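Local coordinates for putative mandelate racemase (Salmonella typhimurium, PDB 2O56), which probably acts as a magnesium-dependent hydro-lyase of the enolase superfamily, although its substrate is not established, at residues Asp148-Pro153 / Ala157-Thr162; Ile171-Val176 / Ala206-Ala211. All coordinates share one frame; numbering follows the deposited sequence.

Contact 1 of 2, residues Asp148-Pro153 / Ala157-Thr162; sequences DMLTEP and AQAALT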
ATOM      1  N   ASP A 148     -32.272  36.865 -10.724  1.00 55.05           N
ATOM      2  CA  ASP A 148     -30.972  37.506 -10.617  1.00 53.37           C
ATOM      3  C   ASP A 148     -29.867  36.648 -11.222  1.00 50.32           C
ATOM      4  O   ASP A 148     -29.844  35.435 -11.038  1.00 51.53           O
ATOM      5  CB  ASP A 148     -30.663  37.821  -9.159  1.00 56.69           C
ATOM      6  CG  ASP A 148     -31.501  38.963  -8.622  1.00 67.50           C
ATOM      7  OD1 ASP A 148     -32.387  39.454  -9.358  1.00 76.26           O
ATOM      8  OD2 ASP A 148     -31.271  39.369  -7.463  1.00 68.08           O
ATOM      9  N   MET A 149     -28.967  37.288 -11.962  1.00 48.25           N
ATOM     10  CA  MET A 149     -27.708  36.680 -12.362  1.00 48.26           C
ATOM     11  C   MET A 149     -26.579  37.572 -11.874  1.00 44.10           C
ATOM     12  O   MET A 149     -26.065  38.389 -12.631  1.00 49.31           O
ATOM     13  CB  MET A 149     -27.634  36.533 -13.890  1.00 47.86           C
ATOM     14  CG  MET A 149     -28.723  35.662 -14.518  1.00 50.02           C
ATOM     15  SD  MET A 149     -28.598  33.918 -14.096  1.00 55.21           S
ATOM     16  CE  MET A 149     -27.576  33.304 -15.429  1.00 48.24           C
ATOM     17  N   LEU A 150     -26.210  37.423 -10.604  1.00 41.20           N
ATOM     18  CA  LEU A 150     -25.340  38.388  -9.920  1.00 36.32           C
ATOM     19  C   LEU A 150     -23.916  38.316 -10.450  1.00 43.66           C
ATOM     20  O   LEU A 150     -23.409  37.223 -10.724  1.00 37.15           O
ATOM     21  CB  LEU A 150     -25.354  38.159  -8.395  1.00 33.81           C
ATOM     22  CG  LEU A 150     -26.700  38.060  -7.672  1.00 36.91           C
ATOM     23  CD1 LEU A 150     -26.473  37.882  -6.195  1.00 32.87           C
ATOM     24  CD2 LEU A 150     -27.561  39.288  -7.909  1.00 36.39           C
ATOM     25  N   THR A 151     -23.278  39.478 -10.616  1.00 36.58           N
ATOM     26  CA  THR A 151     -21.925  39.526 -11.187  1.00 39.20           C
ATOM     27  C   THR A 151     -20.889  40.190 -10.293  1.00 38.56           C
ATOM     28  O   THR A 151     -19.722  39.788 -10.290  1.00 35.39           O
ATOM     29  CB  THR A 151     -21.865  40.161 -12.608  1.00 42.50           C
ATOM     30  OG1 THR A 151     -22.272  41.533 -12.545  1.00 42.44           O
ATOM     31  CG2 THR A 151     -22.750  39.415 -13.570  1.00 29.81           C
ATOM     32  N   GLU A 152     -21.309  41.208  -9.543  1.00 34.64           N
ATOM     33  CA  GLU A 152     -20.369  42.063  -8.816  1.00 32.47           C
ATOM     34  C   GLU A 152     -20.248  41.609  -7.368  1.00 27.73           C
ATOM     35  O   GLU A 152     -21.247  41.245  -6.750  1.00 38.09           O
ATOM     36  CB  GLU A 152     -20.850  43.525  -8.834  1.00 37.59           C
ATOM     37  CG  GLU A 152     -21.227  44.052 -10.212  1.00 42.87           C
ATOM     38  CD  GLU A 152     -20.070  43.991 -11.193  1.00 53.26           C
ATOM     39  OE1 GLU A 152     -18.989  44.545 -10.873  1.00 56.16           O
ATOM     40  OE2 GLU A 152     -20.245  43.379 -12.276  1.00 62.86           O
ATOM     41  N   PRO A 153     -19.028  41.654  -6.806  1.00 33.36           N
ATOM     42  CA  PRO A 153     -18.830  41.249  -5.408  1.00 36.78           C
ATOM     43  C   PRO A 153     -19.857  41.873  -4.455  1.00 40.21           C
ATOM     44  O   PRO A 153     -20.402  41.183  -3.592  1.00 36.12           O
ATOM     45  CB  PRO A 153     -17.432  41.781  -5.099  1.00 32.35           C
ATOM     46  CG  PRO A 153     -16.729  41.681  -6.431  1.00 34.06           C
ATOM     47  CD  PRO A 153     -17.764  42.071  -7.442  1.00 32.90           C
ATOM     48  N   ALA A 157     -22.393  40.042  -1.682  1.00 34.78           N
ATOM     49  CA  ALA A 157     -22.473  40.492  -0.287  1.00 31.83           C
ATOM     50  C   ALA A 157     -23.904  40.840   0.119  1.00 37.94           C
ATOM     51  O   ALA A 157     -24.371  40.444   1.195  1.00 38.69           O
ATOM     52  CB  ALA A 157     -21.580  41.683  -0.077  1.00 35.39           C
ATOM     53  N   GLN A 158     -24.587  41.586  -0.752  1.00 40.70           N
ATOM     54  CA  GLN A 158     -25.968  42.008  -0.524  1.00 39.50           C
ATOM     55  C   GLN A 158     -26.936  40.835  -0.413  1.00 38.51           C
ATOM     56  O   GLN A 158     -27.732  40.784   0.521  1.00 34.46           O
ATOM     57  CB  GLN A 158     -26.438  42.969  -1.622  1.00 39.25           C
ATOM     58  CG  GLN A 158     -27.723  43.720  -1.276  1.00 67.65           C
ATOM     59  CD  GLN A 158     -27.761  44.188   0.171  1.00 76.18           C
ATOM     60  OE1 GLN A 158     -26.968  45.042   0.583  1.00 67.61           O
ATOM     61  NE2 GLN A 158     -28.685  43.622   0.954  1.00 56.18           N
ATOM     62  N   ALA A 159     -26.866  39.895  -1.360  1.00 36.17           N
ATOM     63  CA  ALA A 159     -27.757  38.730  -1.334  1.00 30.79           C
ATOM     64  C   ALA A 159     -27.544  37.901  -0.059  1.00 31.57           C
ATOM     65  O   ALA A 159     -28.506  37.373   0.516  1.00 37.10           O
ATOM     66  CB  ALA A 159     -27.577  37.880  -2.583  1.00 31.65           C
ATOM     67  N   ALA A 160     -26.287  37.830   0.384  1.00 31.59           N
ATOM     68  CA  ALA A 160     -25.904  37.123   1.606  1.00 32.12           C
ATOM     69  C   ALA A 160     -26.486  37.811   2.826  1.00 35.49           C
ATOM     70  O   ALA A 160     -26.982  37.154   3.747  1.00 31.33           O
ATOM     71  CB  ALA A 160     -24.392  37.067   1.727  1.00 28.96           C
ATOM     72  N   LEU A 161     -26.415  39.140   2.824  1.00 36.89           N
ATOM     73  CA  LEU A 161     -26.975  39.963   3.903  1.00 36.05           C
ATOM     74  C   LEU A 161     -28.496  39.880   3.981  1.00 26.55           C
ATOM     75  O   LEU A 161     -29.067  39.877   5.079  1.00 37.55           O
ATOM     76  CB  LEU A 161     -26.531  41.421   3.752  1.00 32.56           C
ATOM     77  CG  LEU A 161     -25.131  41.753   4.272  1.00 34.80           C
ATOM     78  CD1 LEU A 161     -24.694  43.177   3.892  1.00 38.21           C
ATOM     79  CD2 LEU A 161     -25.025  41.545   5.772  1.00 35.04           C
ATOM     80  N   THR A 162     -29.143  39.817   2.820  1.00 31.63           N
ATOM     81  CA  THR A 162     -30.577  39.560   2.743  1.00 31.71           C
ATOM     82  C   THR A 162     -30.964  38.234   3.393  1.00 39.41           C
ATOM     83  O   THR A 162     -31.920  38.171   4.161  1.00 32.16           O
ATOM     84  CB  THR A 162     -31.079  39.634   1.286  1.00 33.89           C
ATOM     85  OG1 THR A 162     -30.795  40.937   0.754  1.00 45.44           O
ATOM     86  CG2 THR A 162     -32.575  39.361   1.186  1.00 34.53           C
TER
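Leu150 and Pro153 meet Ala159 and Ala157 where a loop passes alongside the first turns of helix 153-165 before leading into it. The helix belongs to the modified TIM barrel of the enolase superfamily, in the part that follows the barrel strand 130-135.

The polar link is a backbone hydrogen bond in the first turn of the helix. Ala157 N donates to Pro153 O at 3.0 Å, and the bond is almost straight (N-H...O 173°). Pro153 is the first residue of the helix, and Glu152 before it holds the N-cap position. The turn then repeats: Leu161 N donates to Ala157 O, and Thr162 N to Gln158 O. Gln158 O accepts a second bond, from Thr162 OG1 at 3.1 Å. That hydroxyl comes from above the carbonyl plane, 41° out of it.

On the loop, Thr151 OG1 donates to Glu152 OE2 over 2.8 Å. It meets the carboxylate on its anti side, which ties the side chain of the N-cap residue back to its neighbour. The backbone of Leu150 has partners too. It is hydrogen-bonded to the backbone of Gln138, and its O accepts from Tyr156 OH.

The apolar link is a single methyl pair between buried residues. Both Leu150 and Ala159 direct their CB atoms toward the opposite segment. Leu150 has CG anti to its carbonyl carbon (chi1 -51°), and the branch ending in CD1 extends on to the helix. There Leu150 CD1 rests on Ala159 CB at 3.8 Å.

Contact 2 of 2, residues Ile171-Val176 / Ala206-Ala211; sequences IKVDTV and AAIRDA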
ATOM      1  N   ILE A 171     -24.901  30.159   4.259  1.00 26.08           N
ATOM      2  CA  ILE A 171     -25.200  30.376   2.863  1.00 21.95           C
ATOM      3  C   ILE A 171     -24.282  29.471   2.036  1.00 28.44           C
ATOM      4  O   ILE A 171     -23.186  29.116   2.472  1.00 27.36           O
ATOM      5  CB  ILE A 171     -25.018  31.878   2.452  1.00 33.03           C
ATOM      6  CG1 ILE A 171     -23.566  32.340   2.593  1.00 31.18           C
ATOM      7  CG2 ILE A 171     -25.925  32.805   3.302  1.00 25.74           C
ATOM      8  CD1 ILE A 171     -22.764  32.298   1.290  1.00 34.07           C
ATOM      9  N   LYS A 172     -24.745  29.099   0.849  1.00 29.34           N
ATOM     10  CA  LYS A 172     -23.874  28.498  -0.156  1.00 28.40           C
ATOM     11  C   LYS A 172     -23.911  29.263  -1.477  1.00 28.26           C
ATOM     12  O   LYS A 172     -24.948  29.792  -1.877  1.00 32.17           O
ATOM     13  CB  LYS A 172     -24.276  27.053  -0.404  1.00 21.12           C
ATOM     14  CG  LYS A 172     -23.461  26.366  -1.514  1.00 25.06           C
ATOM     15  CD  LYS A 172     -23.824  24.900  -1.583  1.00 20.30           C
ATOM     16  CE  LYS A 172     -24.917  24.624  -2.584  1.00 26.42           C
ATOM     17  NZ  LYS A 172     -25.298  23.156  -2.458  1.00 26.65           N
ATOM     18  N   VAL A 173     -22.775  29.290  -2.162  1.00 26.07           N
ATOM     19  CA  VAL A 173     -22.636  30.113  -3.341  1.00 28.35           C
ATOM     20  C   VAL A 173     -21.559  29.558  -4.254  1.00 24.33           C
ATOM     21  O   VAL A 173     -20.485  29.149  -3.791  1.00 27.87           O
ATOM     22  CB  VAL A 173     -22.304  31.576  -2.930  1.00 25.31           C
ATOM     23  CG1 VAL A 173     -20.981  31.651  -2.164  1.00 27.04           C
ATOM     24  CG2 VAL A 173     -22.333  32.491  -4.133  1.00 28.30           C
ATOM     25  N   ASP A 174     -21.857  29.523  -5.551  1.00 25.01           N
ATOM     26  CA  ASP A 174     -20.848  29.308  -6.583  1.00 25.65           C
ATOM     27  C   ASP A 174     -20.442  30.671  -7.126  1.00 29.58           C
ATOM     28  O   ASP A 174     -21.179  31.267  -7.907  1.00 27.18           O
ATOM     29  CB  ASP A 174     -21.445  28.437  -7.706  1.00 27.83           C
ATOM     30  CG  ASP A 174     -20.432  28.057  -8.786  1.00 34.39           C
ATOM     31  OD1 ASP A 174     -19.384  28.729  -8.936  1.00 36.31           O
ATOM     32  OD2 ASP A 174     -20.707  27.068  -9.510  1.00 34.48           O
ATOM     33  N   THR A 175     -19.260  31.145  -6.726  1.00 30.64           N
ATOM     34  CA  THR A 175     -18.788  32.468  -7.129  1.00 28.90           C
ATOM     35  C   THR A 175     -17.947  32.462  -8.409  1.00 35.81           C
ATOM     36  O   THR A 175     -17.510  33.524  -8.848  1.00 28.51           O
ATOM     37  CB  THR A 175     -17.962  33.127  -6.046  1.00 32.14           C
ATOM     38  OG1 THR A 175     -16.801  32.330  -5.781  1.00 31.03           O
ATOM     39  CG2 THR A 175     -18.779  33.336  -4.777  1.00 29.33           C
ATOM     40  N   VAL A 176     -17.722  31.282  -9.003  1.00 31.79           N
ATOM     41  CA  VAL A 176     -16.804  31.170 -10.148  1.00 30.31           C
ATOM     42  C   VAL A 176     -17.510  31.101 -11.511  1.00 32.20           C
ATOM     43  O   VAL A 176     -17.017  31.656 -12.501  1.00 39.35           O
ATOM     44  CB  VAL A 176     -15.787  30.000  -9.959  1.00 31.76           C
ATOM     45  CG1 VAL A 176     -14.961  29.763 -11.206  1.00 29.63           C
ATOM     46  CG2 VAL A 176     -14.848  30.319  -8.828  1.00 22.44           C
ATOM     47  N   ALA A 206     -14.914  36.889  -0.869  1.00 33.86           N
ATOM     48  CA  ALA A 206     -14.345  37.669   0.231  1.00 30.78           C
ATOM     49  C   ALA A 206     -15.282  38.820   0.608  1.00 36.12           C
ATOM     50  O   ALA A 206     -15.346  39.227   1.777  1.00 32.73           O
ATOM     51  CB  ALA A 206     -12.954  38.206  -0.158  1.00 27.30           C
ATOM     52  N   ALA A 207     -16.005  39.334  -0.389  1.00 37.48           N
ATOM     53  CA  ALA A 207     -17.093  40.307  -0.189  1.00 34.76           C
ATOM     54  C   ALA A 207     -18.198  39.760   0.716  1.00 38.23           C
ATOM     55  O   ALA A 207     -18.650  40.427   1.641  1.00 33.78           O
ATOM     56  CB  ALA A 207     -17.677  40.729  -1.548  1.00 32.12           C
ATOM     57  N   ILE A 208     -18.629  38.532   0.457  1.00 30.22           N
ATOM     58  CA  ILE A 208     -19.589  37.873   1.349  1.00 29.55           C
ATOM     59  C   ILE A 208     -19.059  37.778   2.784  1.00 32.41           C
ATOM     60  O   ILE A 208     -19.737  38.212   3.718  1.00 36.61           O
ATOM     61  CB  ILE A 208     -20.028  36.475   0.827  1.00 30.04           C
ATOM     62  CG1 ILE A 208     -20.733  36.616  -0.516  1.00 27.77           C
ATOM     63  CG2 ILE A 208     -20.946  35.800   1.845  1.00 31.67           C
ATOM     64  CD1 ILE A 208     -20.949  35.290  -1.245  1.00 33.79           C
ATOM     65  N   ARG A 209     -17.846  37.252   2.960  1.00 30.93           N
ATOM     66  CA  ARG A 209     -17.286  37.051   4.305  1.00 32.34           C
ATOM     67  C   ARG A 209     -17.145  38.373   5.078  1.00 32.44           C
ATOM     68  O   ARG A 209     -17.379  38.430   6.296  1.00 32.18           O
ATOM     69  CB  ARG A 209     -15.939  36.304   4.237  1.00 27.74           C
ATOM     70  CG  ARG A 209     -15.145  36.209   5.566  1.00 29.11           C
ATOM     71  CD  ARG A 209     -15.920  35.517   6.703  1.00 35.92           C
ATOM     72  NE  ARG A 209     -15.999  34.066   6.511  1.00 29.30           N
ATOM     73  CZ  ARG A 209     -17.030  33.307   6.859  1.00 32.40           C
ATOM     74  NH1 ARG A 209     -18.106  33.842   7.427  1.00 26.54           N
ATOM     75  NH2 ARG A 209     -16.987  31.992   6.627  1.00 28.73           N
ATOM     76  N   ASP A 210     -16.762  39.427   4.360  1.00 36.25           N
ATOM     77  CA  ASP A 210     -16.660  40.777   4.929  1.00 39.31           C
ATOM     78  C   ASP A 210     -18.019  41.305   5.387  1.00 41.08           C
ATOM     79  O   ASP A 210     -18.128  41.925   6.446  1.00 46.45           O
ATOM     80  CB  ASP A 210     -16.042  41.730   3.902  1.00 37.21           C
ATOM     81  CG  ASP A 210     -14.544  41.527   3.750  1.00 55.98           C
ATOM     82  OD1 ASP A 210     -13.917  41.002   4.702  1.00 65.77           O
ATOM     83  OD2 ASP A 210     -13.994  41.890   2.680  1.00 72.46           O
ATOM     84  N   ALA A 211     -19.046  41.042   4.584  1.00 36.19           N
ATOM     85  CA  ALA A 211     -20.403  41.461   4.890  1.00 38.06           C
ATOM     86  C   ALA A 211     -21.013  40.719   6.082  1.00 43.78           C
ATOM     87  O   ALA A 211     -21.584  41.344   6.973  1.00 35.90           O
ATOM     88  CB  ALA A 211     -21.293  41.333   3.666  1.00 35.35           C
TER
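This is a buried, wholly apolar contact between a barrel strand and the helix that covers it. Ile171 and Val173 of strand 170-173 face Ile208 of helix 195-212. Ile208 supplies the helix side of both close contacts, with a different methyl for each. Its CG2 meets Ile171 CD1 at 4.0 Å, and its CD1 meets Val173 CG1 at 3.8 Å. Both pairs approach tip to tip.

The torsions set this up. Ile208 has CG2 anti to its backbone N, while CG1 lies anti to the carbonyl carbon (chi1 -62°) and carries CD1 out in an extended chain. Ile171 CG1 sits between its own backbone N and carbonyl carbon (chi1 64°), and CD1 turns from there toward the helix.

Strand and helix form part of a beta-alpha-beta crossover of the TIM barrel. The chain passes from strand 170-173 through helix 195-212 to the parallel strand 217-221. The two strands are joined by backbone hydrogen bonds, among them one between Val173 and Ile219. Ile218 of the second strand touches both Ile171 and Ile208.

Lys172, between the two apolar strand residues, points away from the helix. Its NZ forms salt bridges with Glu247, a magnesium ligand, and with Glu348. Past the strand, the chain bends in an Asx turn, where Val176 N donates to Asp174 OD1 over 3.0 Å.

How the contacts relate
The two contacts follow one another along the chain, and strand 170-173 is the next element after helix 153-165. Their centres lie about 8 Å apart. The two helices pack closely, alanine methyls against backbone oxygens: Pro153 O is 3.4 Å from Ala207 CB, and Ala157 CB is 3.6 Å from Ala207 O. Deeper in, Ala160 CB reaches Ile208 CG2 at 3.7 Å, the methyl that also meets Ile171. Contact 1 lies away from the metal site. Contact 2 comes closer, with the side chain of Val173 about 6 Å from that of the magnesium ligand Glu221 and about 11 Å from the magnesium ion itself.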